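Side-chain contacts in hypothetical protein XAC2396 (Xanthomonas axonopodis pv. citri, PDB 2G3W), which is of unknown function but has a compact fold built around a variation of the PD-(D/E)XK nuclease motif: residues A[27-32]-A[38-43]; A[43-48]-A[161-166]; A[68-73]-A[79-84]; A[84-89]-A[109-114]. All coordinates share one frame; numbering follows the deposited sequence.

In the fold
Helix 37-49 lies against one large mixed sheet and ties contacts 1 and 2 together. Contact 1 joins its first turns to strand 21-31. Contact 2 joins its later turns to strand 160-165. The two centres are about 11 Å apart, and the two contacts share Arg43. Contact 3 is the hairpin of strands 69-72 and 78-84, centred about 15 Å from contact 1. A salt bridge from Arg39 to Asp68 connects contacts 1 and 3. Contact 4 follows that hairpin along the chain and shares Leu84 with it, though their centres are about 18 Å apart. Asp68 and Asp83 of contact 3 may correspond to the acidic residues of the PD-(D/E)XK variation.

Contact 1. Residues A[27-32]-A[38-43]; sequences LTLAQH and ERLMVR
Leu40 meets Leu29 and Gln31 where helix 37-49 packs against strand 21-31 of the large mixed sheet. The strand and helix segments run nearly antiparallel, at 152°. Along Leu40, CB comes first and lies near the amide carbon of Gln31. CG of Leu40 meets CD2 of Leu29 at 4.1 Å. CD2 of Leu40 touches the same Leu29 methyl. CD1 of Leu40 turns to the other partner and sits 3.5 Å from CB of Gln31, passing obliquely across that side chain. The first torsion of Leu40 directs this fork at the strand, with CG trans to the backbone N (chi1 -169°). The amide of Gln31 reaches past Leu40 to Glu35 and Arg8.

Arg43, one turn on, comes from the opposite direction to Leu29. CD2 of Leu29 lies over one face of the guanidinium, toward its rim. Glu35 takes NE in a salt bridge. NH2 of Arg43 makes a weak bond to O of Ala30, 3.0 Å away with an N-H...O angle of 122°. A water accepts from both sides of the contact: it lies 2.8 Å from Ala30 N and 3.1 Å from Arg43 NH1.

Contact 2. Residues A[43-48]-A[161-166]; sequences RLLAFA and VQMLAD
Leu45 overlaps Val161 and Met163 through a single methyl group, CD1. CD1 of Leu45 is 3.9 Å from CG2 of Val161. CD1 of Leu45 is also 4.0 Å from CG of Met163, a selenomethionine. The SE atom of Met163 is a little further from CD1 of Leu45, at 4.2 Å. Leu45 therefore rests against Val161 and Met163, which lie on either side of Gln162 in the strand. Its CG is trans to the backbone N (chi1 174°), which carries the methyl beyond the helix surface toward the strand.

Met163 points at the helix and then bends at its second and third torsions. The bend swings CE along the helix toward Leu44. CE of Met163 meets CD2 of Leu44 at 4.3 Å and also packs on CE of Met41, another selenomethionine. The Met163 side chain thus spans two adjacent helical residues, Leu44 and Leu45.

This is helix-on-sheet packing. The axes of helix 43-48 and strand 161-165 come no closer than 10.6 Å and are inclined at 119°. Val154 of strand 149-157 touches both Val161 and Met163 beside the contact. Leu44 also reaches Leu12, Leu27 and Leu29, so the same apolar layer continues under the helix.

No hydrogen bond crosses here. All the touching residues are buried, so cohesion between helix and strand rests on dispersion and the exclusion of water.

Contact 3. Residues A[68-73]-A[79-84]; sequences DLWRRD and DLWIDL
Segments 68-73 and 79-84 pair as an antiparallel hairpin with a classic beta bulge at each end. Asp68 and Leu69 face Ile82 at one bulge. Asp79 and Leu80 face Arg71 at the other, where the O of Arg71 accepts from both backbone N atoms. Between them, Trp70 and Trp81 form a non-hydrogen-bonded pair.

These two indoles meet offset edge-to-face. The edge of Trp70 is turned to the face of Trp81, with the six-membered ring planes at 89° and their centroids 5.9 Å apart. CG of Trp70 sits between the backbone N and the carbonyl carbon (chi1 52°), which brings the ring beside Trp81. Arg72 NE lies over the Trp70 ring, while its NH2 makes a salt bridge to Glu56. NE1 of Trp81 reaches OD2 of Asp83 at 2.9 Å, within the plane of the indole.

On the other face, Leu69 CD1 touches CG2 of Ile82 at 4.0 Å. The guanidinium of Arg71 spreads over Leu80, with NH1 3.7 Å from CD2. Its charge is near Asp79 but forms no salt bridge with it.

Asp68, just before strand 69-72, and Asp83 on strand 78-84 are consistent with the acidic pair of the PD-(D/E)XK motif. Asp68 OD2 accepts from Leu84 N at 2.8 Å, on its anti side. Asp68 OD1 is held by Arg39, and Asp83 by Arg91. OD2 of Asp68 and OD1 of Asp83 are 4.0 Å apart, and the arginine beside each probably eases this closeness.

Contact 4. Residues A[84-89]-A[109-114]; sequences LGQPDE and GQATET
Gln86 directs its amide at the first turn of helix 110-123 and lies at a slant to the side chain of Thr112. The bend at the second torsion of Gln86 brings the amide to the helix, and its third torsion turns NE2 to Thr112 and OE1 to Ala111. NE2 of Gln86 donates to OG1 of Thr112 at 2.8 Å. The bond is moderately bent, at 145° about the hydrogen. OG1 lies somewhat off the amide plane, by 21°. NE2 of Gln86 also passes alongside the carbon part of Thr112, 3.6 Å from CB.

The other end of the amide has a different setting. OE1 of Gln86 rests 3.6 Å from CB of Ala111. OE1 of Gln86 is also 3.4 Å from O of Ala111, but both are acceptors and no bond joins them. The amide is therefore held on its nitrogen side across this contact.

The contact joins two connections of an alpha/beta fold. Gln86 belongs to the loop between strand 78-84 and helix 89-98. Thr112 lies in the first turn of the helix that follows strand 101-106, three residues after Gly109 at the N-cap position. Gly85, next to Gln86, bonds through its backbone to Ile105 of that strand. At the far end of the loop, OD1 of Asp88 caps helix 89-98 by accepting from Arg91 N.

Thr112 OG1 has a second donor, the backbone N of Gly108, so two N-H groups grip one buried hydroxyl. Its placement beside its own backbone N (chi1 -57°) turns OG1 back along the chain toward the N of Gly108. One residue along the helix, Glu113 packs on Tyr22 of the second subunit.

Contact 1. Residues A[27-32]-A[38-43]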
# COMPACT_ATOMS: atom_id res chain seq x y z
N LEU A 27 -24.70 -12.15 9.73
CA LEU A 27 -24.67 -12.50 8.33
C LEU A 27 -25.15 -13.92 8.04
O LEU A 27 -25.07 -14.79 8.90
CB LEU A 27 -23.22 -12.35 7.80
CG LEU A 27 -22.60 -10.96 7.91
CD1 LEU A 27 -21.23 -11.01 7.32
CD2 LEU A 27 -23.43 -9.88 7.22
N THR A 28 -25.59 -14.12 6.81
CA THR A 28 -25.99 -15.39 6.23
C THR A 28 -25.28 -15.50 4.90
O THR A 28 -25.27 -14.54 4.12
CB THR A 28 -27.53 -15.38 6.04
OG1 THR A 28 -28.13 -15.83 7.26
CG2 THR A 28 -27.99 -16.23 4.87
N LEU A 29 -24.62 -16.64 4.68
CA LEU A 29 -23.87 -16.90 3.44
C LEU A 29 -24.30 -18.21 2.86
O LEU A 29 -24.26 -19.24 3.54
CB LEU A 29 -22.35 -16.93 3.67
CG LEU A 29 -21.61 -15.69 4.14
CD1 LEU A 29 -21.60 -15.68 5.67
CD2 LEU A 29 -20.18 -15.74 3.59
N ALA A 30 -24.75 -18.17 1.60
CA ALA A 30 -25.10 -19.39 0.88
C ALA A 30 -23.82 -19.88 0.23
O ALA A 30 -23.28 -19.20 -0.60
CB ALA A 30 -26.15 -19.11 -0.18
N GLN A 31 -23.34 -21.06 0.61
CA GLN A 31 -22.12 -21.61 -0.01
C GLN A 31 -22.47 -22.43 -1.25
O GLN A 31 -23.06 -23.50 -1.15
CB GLN A 31 -21.35 -22.49 0.97
CG GLN A 31 -20.03 -23.02 0.39
CD GLN A 31 -19.13 -23.65 1.44
OE1 GLN A 31 -19.51 -23.77 2.60
NE2 GLN A 31 -17.93 -24.06 1.03
N HIS A 32 -22.10 -21.91 -2.42
CA HIS A 32 -22.36 -22.58 -3.71
C HIS A 32 -21.68 -23.95 -3.71
O HIS A 32 -20.63 -24.10 -3.09
CB HIS A 32 -21.82 -21.69 -4.84
CG HIS A 32 -22.08 -22.22 -6.22
ND1 HIS A 32 -23.19 -21.87 -6.96
CD2 HIS A 32 -21.36 -23.07 -7.01
CE1 HIS A 32 -23.16 -22.49 -8.13
NE2 HIS A 32 -22.06 -23.22 -8.18
N GLU A 38 -12.42 -22.51 1.93
CA GLU A 38 -11.47 -21.41 1.83
C GLU A 38 -12.09 -20.17 1.14
O GLU A 38 -12.01 -19.08 1.67
CB GLU A 38 -10.22 -21.86 1.06
CG GLU A 38 -9.18 -20.75 0.85
CD GLU A 38 -7.89 -21.24 0.13
OE1 GLU A 38 -7.89 -22.33 -0.46
OE2 GLU A 38 -6.87 -20.52 0.17
N ARG A 39 -12.67 -20.34 -0.05
CA ARG A 39 -13.27 -19.18 -0.78
C ARG A 39 -14.39 -18.58 0.04
O ARG A 39 -14.50 -17.35 0.13
CB ARG A 39 -13.86 -19.61 -2.12
CG ARG A 39 -14.16 -18.41 -3.05
CD ARG A 39 -14.75 -18.92 -4.36
NE ARG A 39 -14.96 -17.83 -5.31
CZ ARG A 39 -15.91 -16.91 -5.22
NH1 ARG A 39 -16.80 -16.94 -4.20
NH2 ARG A 39 -15.99 -15.96 -6.16
N LEU A 40 -15.22 -19.42 0.67
CA LEU A 40 -16.30 -18.87 1.52
C LEU A 40 -15.73 -17.98 2.64
O LEU A 40 -16.25 -16.89 2.94
CB LEU A 40 -17.18 -19.99 2.10
CG LEU A 40 -18.39 -19.30 2.72
CD1 LEU A 40 -19.65 -19.63 2.02
CD2 LEU A 40 -18.47 -19.48 4.23
N MSE A 41 -14.67 -18.43 3.28
CA MSE A 41 -14.09 -17.67 4.38
C MSE A 41 -13.39 -16.39 3.87
O MSE A 41 -13.36 -15.37 4.56
CB MSE A 41 -13.15 -18.55 5.27
CG MSE A 41 -13.87 -19.73 5.97
SE MSE A 41 -15.20 -19.07 7.20
CE MSE A 41 -13.98 -18.26 8.47
N VAL A 42 -12.85 -16.44 2.67
CA VAL A 42 -12.29 -15.22 2.03
C VAL A 42 -13.44 -14.23 1.79
O VAL A 42 -13.26 -13.01 2.01
CB VAL A 42 -11.54 -15.51 0.71
CG1 VAL A 42 -11.12 -14.19 -0.00
CG2 VAL A 42 -10.26 -16.32 0.98
N ARG A 43 -14.62 -14.73 1.38
CA ARG A 43 -15.76 -13.82 1.21
C ARG A 43 -16.19 -13.21 2.55
O ARG A 43 -16.53 -12.03 2.64
CB ARG A 43 -16.99 -14.53 0.65
CG ARG A 43 -16.97 -14.98 -0.79
CD ARG A 43 -18.46 -14.90 -1.25
NE ARG A 43 -19.18 -16.13 -0.86
CZ ARG A 43 -20.43 -16.22 -0.43
NH1 ARG A 43 -21.17 -15.13 -0.21
NH2 ARG A 43 -20.91 -17.42 -0.15
O HOH W 1 -24.15 -15.89 0.14

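Contact 2. Residues A[43-48]-A[161-166]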
# COMPACT_ATOMS: atom_id res chain seq x y z
N ARG A 43 -14.62 -14.73 1.38
CA ARG A 43 -15.76 -13.82 1.21
C ARG A 43 -16.19 -13.21 2.55
O ARG A 43 -16.53 -12.03 2.64
CB ARG A 43 -16.99 -14.53 0.65
CG ARG A 43 -16.97 -14.98 -0.79
CD ARG A 43 -18.46 -14.90 -1.25
NE ARG A 43 -19.18 -16.13 -0.86
CZ ARG A 43 -20.43 -16.22 -0.43
NH1 ARG A 43 -21.17 -15.13 -0.21
NH2 ARG A 43 -20.91 -17.42 -0.15
N LEU A 44 -16.23 -14.04 3.59
CA LEU A 44 -16.54 -13.54 4.92
C LEU A 44 -15.49 -12.51 5.36
O LEU A 44 -15.83 -11.43 5.84
CB LEU A 44 -16.62 -14.69 5.93
CG LEU A 44 -17.04 -14.27 7.33
CD1 LEU A 44 -18.48 -13.69 7.28
CD2 LEU A 44 -16.91 -15.44 8.27
N LEU A 45 -14.21 -12.84 5.20
CA LEU A 45 -13.14 -11.88 5.49
C LEU A 45 -13.32 -10.57 4.68
O LEU A 45 -13.08 -9.47 5.20
CB LEU A 45 -11.74 -12.53 5.24
CG LEU A 45 -10.52 -11.61 5.36
CD1 LEU A 45 -10.35 -11.02 6.72
CD2 LEU A 45 -9.26 -12.35 4.92
N ALA A 46 -13.70 -10.70 3.40
CA ALA A 46 -13.89 -9.54 2.52
C ALA A 46 -14.98 -8.63 3.04
O ALA A 46 -14.84 -7.39 3.05
CB ALA A 46 -14.20 -9.97 1.10
N PHE A 47 -16.08 -9.23 3.47
CA PHE A 47 -17.12 -8.46 4.09
C PHE A 47 -16.54 -7.66 5.28
O PHE A 47 -16.76 -6.45 5.39
CB PHE A 47 -18.32 -9.36 4.49
CG PHE A 47 -19.53 -8.57 4.90
CD1 PHE A 47 -19.56 -7.91 6.11
CD2 PHE A 47 -20.63 -8.44 4.04
CE1 PHE A 47 -20.66 -7.14 6.50
CE2 PHE A 47 -21.77 -7.69 4.44
CZ PHE A 47 -21.76 -7.03 5.66
N ALA A 48 -15.75 -8.31 6.13
CA ALA A 48 -15.18 -7.65 7.29
C ALA A 48 -14.21 -6.54 6.93
O ALA A 48 -14.14 -5.51 7.64
CB ALA A 48 -14.51 -8.66 8.22
N VAL A 161 -5.01 -7.74 9.96
CA VAL A 161 -6.34 -8.24 10.31
C VAL A 161 -6.22 -9.55 11.07
O VAL A 161 -5.48 -10.44 10.67
CB VAL A 161 -7.30 -8.34 9.06
CG1 VAL A 161 -6.69 -9.20 7.99
CG2 VAL A 161 -8.72 -8.84 9.45
N GLN A 162 -6.93 -9.62 12.20
CA GLN A 162 -7.11 -10.84 12.98
C GLN A 162 -8.57 -11.28 12.96
O GLN A 162 -9.47 -10.48 13.22
CB GLN A 162 -6.63 -10.69 14.44
CG GLN A 162 -6.78 -11.99 15.25
CD GLN A 162 -6.34 -11.92 16.71
OE1 GLN A 162 -6.08 -10.84 17.26
NE2 GLN A 162 -6.27 -13.08 17.35
N MSE A 163 -8.78 -12.56 12.67
CA MSE A 163 -10.08 -13.17 12.71
C MSE A 163 -10.06 -14.15 13.86
O MSE A 163 -9.44 -15.23 13.77
CB MSE A 163 -10.35 -13.90 11.40
CG MSE A 163 -10.55 -12.94 10.22
SE MSE A 163 -12.42 -12.51 10.01
CE MSE A 163 -12.88 -14.17 9.20
N LEU A 164 -10.72 -13.77 14.95
CA LEU A 164 -10.65 -14.54 16.18
C LEU A 164 -11.99 -15.18 16.60
O LEU A 164 -12.99 -14.49 16.79
CB LEU A 164 -10.09 -13.66 17.31
CG LEU A 164 -10.11 -14.30 18.70
CD1 LEU A 164 -9.04 -15.37 18.83
CD2 LEU A 164 -9.94 -13.23 19.77
N ALA A 165 -11.98 -16.50 16.74
CA ALA A 165 -13.13 -17.25 17.19
C ALA A 165 -12.70 -18.09 18.39
O ALA A 165 -11.51 -18.26 18.63
CB ALA A 165 -13.65 -18.12 16.08
N ASP A 166 -13.67 -18.64 19.15
CA ASP A 166 -13.35 -19.49 20.29
C ASP A 166 -12.53 -20.72 19.88
O ASP A 166 -11.80 -21.29 20.70
CB ASP A 166 -14.63 -19.95 21.03
CG ASP A 166 -15.46 -18.78 21.59
OD1 ASP A 166 -14.85 -17.72 22.05
OD2 ASP A 166 -16.75 -18.95 21.60

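Contact 3. Residues A[68-73]-A[79-84]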
# COMPACT_ATOMS: atom_id res chain seq x y z
N ASP A 68 -18.86 -10.74 -6.16
CA ASP A 68 -19.01 -11.49 -4.91
C ASP A 68 -19.58 -10.66 -3.78
O ASP A 68 -20.35 -11.15 -2.95
CB ASP A 68 -17.69 -12.13 -4.53
CG ASP A 68 -17.23 -13.09 -5.59
OD1 ASP A 68 -17.95 -14.07 -5.88
OD2 ASP A 68 -16.17 -12.85 -6.17
N LEU A 69 -19.18 -9.39 -3.74
CA LEU A 69 -19.85 -8.47 -2.79
C LEU A 69 -20.07 -7.14 -3.44
O LEU A 69 -19.31 -6.75 -4.33
CB LEU A 69 -19.04 -8.27 -1.50
CG LEU A 69 -18.53 -9.47 -0.69
CD1 LEU A 69 -17.22 -10.03 -1.29
CD2 LEU A 69 -18.30 -9.01 0.75
N TRP A 70 -21.07 -6.40 -2.96
CA TRP A 70 -21.29 -5.02 -3.43
C TRP A 70 -22.12 -4.16 -2.50
O TRP A 70 -22.94 -4.67 -1.72
CB TRP A 70 -21.89 -4.97 -4.84
CG TRP A 70 -23.15 -5.78 -5.10
CD1 TRP A 70 -23.81 -6.63 -4.26
CD2 TRP A 70 -23.86 -5.82 -6.35
NE1 TRP A 70 -24.91 -7.19 -4.90
CE2 TRP A 70 -24.94 -6.71 -6.19
CE3 TRP A 70 -23.65 -5.21 -7.60
CZ2 TRP A 70 -25.84 -6.98 -7.23
CZ3 TRP A 70 -24.54 -5.48 -8.63
CH2 TRP A 70 -25.63 -6.36 -8.43
N ARG A 71 -21.82 -2.86 -2.56
CA ARG A 71 -22.66 -1.84 -1.96
C ARG A 71 -23.21 -1.01 -3.12
O ARG A 71 -22.46 -0.56 -4.00
CB ARG A 71 -21.85 -0.97 -1.00
CG ARG A 71 -22.69 0.14 -0.39
CD ARG A 71 -21.92 0.94 0.63
NE ARG A 71 -20.82 1.71 0.04
CZ ARG A 71 -19.53 1.41 0.19
NH1 ARG A 71 -19.15 0.36 0.90
NH2 ARG A 71 -18.62 2.18 -0.38
N ARG A 72 -24.52 -0.86 -3.15
CA ARG A 72 -25.16 -0.11 -4.22
C ARG A 72 -25.84 1.14 -3.67
O ARG A 72 -26.40 1.11 -2.57
CB ARG A 72 -26.16 -0.99 -4.96
CG ARG A 72 -25.51 -2.12 -5.76
CD ARG A 72 -26.59 -3.04 -6.26
NE ARG A 72 -26.90 -4.04 -5.23
CZ ARG A 72 -27.89 -4.92 -5.30
NH1 ARG A 72 -28.69 -4.94 -6.34
NH2 ARG A 72 -28.07 -5.79 -4.31
N ASP A 73 -25.79 2.26 -4.40
CA ASP A 73 -26.38 3.48 -3.87
C ASP A 73 -27.90 3.35 -3.82
O ASP A 73 -28.45 2.32 -4.23
CB ASP A 73 -25.93 4.74 -4.64
CG ASP A 73 -26.37 4.74 -6.11
OD1 ASP A 73 -27.39 4.10 -6.45
OD2 ASP A 73 -25.68 5.40 -6.93
N ASP A 79 -21.66 1.28 -5.88
CA ASP A 79 -20.62 2.12 -5.27
C ASP A 79 -19.32 1.35 -5.09
O ASP A 79 -18.22 1.90 -5.22
CB ASP A 79 -21.08 2.68 -3.91
CG ASP A 79 -21.72 4.02 -4.02
OD1 ASP A 79 -21.39 4.75 -4.98
OD2 ASP A 79 -22.57 4.36 -3.15
N LEU A 80 -19.47 0.08 -4.77
CA LEU A 80 -18.33 -0.77 -4.49
C LEU A 80 -18.65 -2.15 -5.02
O LEU A 80 -19.71 -2.69 -4.74
CB LEU A 80 -18.08 -0.86 -2.98
CG LEU A 80 -16.83 -1.65 -2.52
CD1 LEU A 80 -15.55 -0.92 -2.86
CD2 LEU A 80 -16.94 -1.91 -1.02
N TRP A 81 -17.70 -2.70 -5.77
CA TRP A 81 -17.86 -3.97 -6.47
C TRP A 81 -16.64 -4.78 -6.15
O TRP A 81 -15.53 -4.38 -6.49
CB TRP A 81 -17.91 -3.69 -7.98
CG TRP A 81 -17.97 -4.87 -8.91
CD1 TRP A 81 -17.00 -5.81 -9.13
CD2 TRP A 81 -19.03 -5.18 -9.80
NE1 TRP A 81 -17.41 -6.72 -10.08
CE2 TRP A 81 -18.65 -6.34 -10.52
CE3 TRP A 81 -20.28 -4.58 -10.07
CZ2 TRP A 81 -19.48 -6.93 -11.48
CZ3 TRP A 81 -21.10 -5.17 -11.03
CH2 TRP A 81 -20.70 -6.34 -11.72
N ILE A 82 -16.84 -5.91 -5.46
CA ILE A 82 -15.72 -6.76 -5.01
C ILE A 82 -15.73 -8.14 -5.67
O ILE A 82 -16.73 -8.87 -5.55
CB ILE A 82 -15.73 -6.93 -3.44
CG1 ILE A 82 -15.82 -5.56 -2.71
CG2 ILE A 82 -14.48 -7.74 -3.00
CD1 ILE A 82 -16.10 -5.63 -1.20
N ASP A 83 -14.65 -8.51 -6.38
CA ASP A 83 -14.51 -9.82 -7.01
C ASP A 83 -13.34 -10.58 -6.39
O ASP A 83 -12.25 -10.00 -6.18
CB ASP A 83 -14.27 -9.72 -8.54
CG ASP A 83 -15.56 -9.56 -9.34
OD1 ASP A 83 -16.62 -10.02 -8.91
OD2 ASP A 83 -15.53 -8.93 -10.40
N LEU A 84 -13.55 -11.85 -6.06
CA LEU A 84 -12.52 -12.62 -5.40
C LEU A 84 -11.77 -13.37 -6.46
O LEU A 84 -12.32 -13.66 -7.54
CB LEU A 84 -13.06 -13.60 -4.34
CG LEU A 84 -14.13 -12.98 -3.40
CD1 LEU A 84 -14.81 -14.08 -2.61
CD2 LEU A 84 -13.53 -11.92 -2.50

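Contact 4. Residues A[84-89]-A[109-114]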
# COMPACT_ATOMS: atom_id res chain seq x y z
N LEU A 84 -13.55 -11.85 -6.06
CA LEU A 84 -12.52 -12.62 -5.40
C LEU A 84 -11.77 -13.37 -6.46
O LEU A 84 -12.32 -13.66 -7.54
CB LEU A 84 -13.06 -13.60 -4.34
CG LEU A 84 -14.13 -12.98 -3.40
CD1 LEU A 84 -14.81 -14.08 -2.61
CD2 LEU A 84 -13.53 -11.92 -2.50
N GLY A 85 -10.52 -13.66 -6.18
CA GLY A 85 -9.72 -14.47 -7.10
C GLY A 85 -8.92 -13.68 -8.11
O GLY A 85 -8.35 -12.60 -7.82
N GLN A 86 -8.87 -14.23 -9.32
CA GLN A 86 -8.04 -13.72 -10.37
C GLN A 86 -8.93 -13.44 -11.56
O GLN A 86 -8.82 -14.17 -12.58
CB GLN A 86 -7.08 -14.82 -10.80
CG GLN A 86 -5.67 -14.43 -10.74
CD GLN A 86 -4.99 -15.14 -9.62
OE1 GLN A 86 -4.30 -16.13 -9.87
NE2 GLN A 86 -5.20 -14.68 -8.37
N PRO A 87 -9.81 -12.43 -11.48
CA PRO A 87 -10.65 -12.17 -12.67
C PRO A 87 -9.89 -11.87 -13.95
O PRO A 87 -8.84 -11.23 -13.92
CB PRO A 87 -11.48 -10.95 -12.26
CG PRO A 87 -10.88 -10.42 -11.09
CD PRO A 87 -10.15 -11.50 -10.39
N ASP A 88 -10.42 -12.32 -15.08
CA ASP A 88 -9.79 -12.02 -16.33
C ASP A 88 -9.90 -10.53 -16.66
O ASP A 88 -10.62 -9.76 -16.00
CB ASP A 88 -10.26 -12.97 -17.45
CG ASP A 88 -11.68 -12.65 -17.98
OD1 ASP A 88 -12.32 -11.65 -17.59
OD2 ASP A 88 -12.12 -13.39 -18.87
N GLU A 89 -9.15 -10.11 -17.67
CA GLU A 89 -9.09 -8.72 -18.09
C GLU A 89 -10.45 -8.07 -18.35
O GLU A 89 -10.65 -6.90 -18.04
CB GLU A 89 -8.24 -8.63 -19.34
CG GLU A 89 -6.87 -9.16 -19.08
CD GLU A 89 -5.91 -8.75 -20.14
OE1 GLU A 89 -5.52 -7.56 -20.15
OE2 GLU A 89 -5.55 -9.61 -20.95
N GLY A 109 -1.58 -17.46 -4.08
CA GLY A 109 -0.19 -17.83 -3.82
C GLY A 109 0.64 -17.43 -5.04
O GLY A 109 0.45 -16.35 -5.56
N GLN A 110 1.51 -18.31 -5.51
CA GLN A 110 2.34 -17.97 -6.67
C GLN A 110 1.54 -17.49 -7.90
O GLN A 110 1.99 -16.60 -8.64
CB GLN A 110 3.23 -19.16 -7.06
CG GLN A 110 4.47 -19.31 -6.19
CD GLN A 110 5.65 -18.47 -6.67
OE1 GLN A 110 5.49 -17.41 -7.28
NE2 GLN A 110 6.86 -18.97 -6.39
N ALA A 111 0.39 -18.10 -8.14
CA ALA A 111 -0.48 -17.73 -9.26
C ALA A 111 -0.88 -16.26 -9.20
O ALA A 111 -0.95 -15.58 -10.23
CB ALA A 111 -1.73 -18.60 -9.26
N THR A 112 -1.19 -15.78 -7.99
CA THR A 112 -1.59 -14.40 -7.79
C THR A 112 -0.42 -13.42 -7.97
O THR A 112 -0.61 -12.35 -8.54
CB THR A 112 -2.24 -14.21 -6.42
OG1 THR A 112 -3.37 -15.10 -6.30
CG2 THR A 112 -2.73 -12.78 -6.25
N GLU A 113 0.77 -13.77 -7.49
CA GLU A 113 1.98 -12.97 -7.77
C GLU A 113 2.31 -12.93 -9.27
O GLU A 113 2.60 -11.88 -9.83
CB GLU A 113 3.19 -13.50 -7.00
CG GLU A 113 4.50 -12.77 -7.39
CD GLU A 113 5.65 -13.10 -6.48
OE1 GLU A 113 6.08 -14.28 -6.47
OE2 GLU A 113 6.13 -12.18 -5.78
N THR A 114 2.26 -14.09 -9.92
CA THR A 114 2.50 -14.13 -11.36
C THR A 114 1.46 -13.31 -12.15
O THR A 114 1.82 -12.52 -13.03
CB THR A 114 2.58 -15.56 -11.87
OG1 THR A 114 1.34 -16.22 -11.62
CG2 THR A 114 3.69 -16.28 -11.13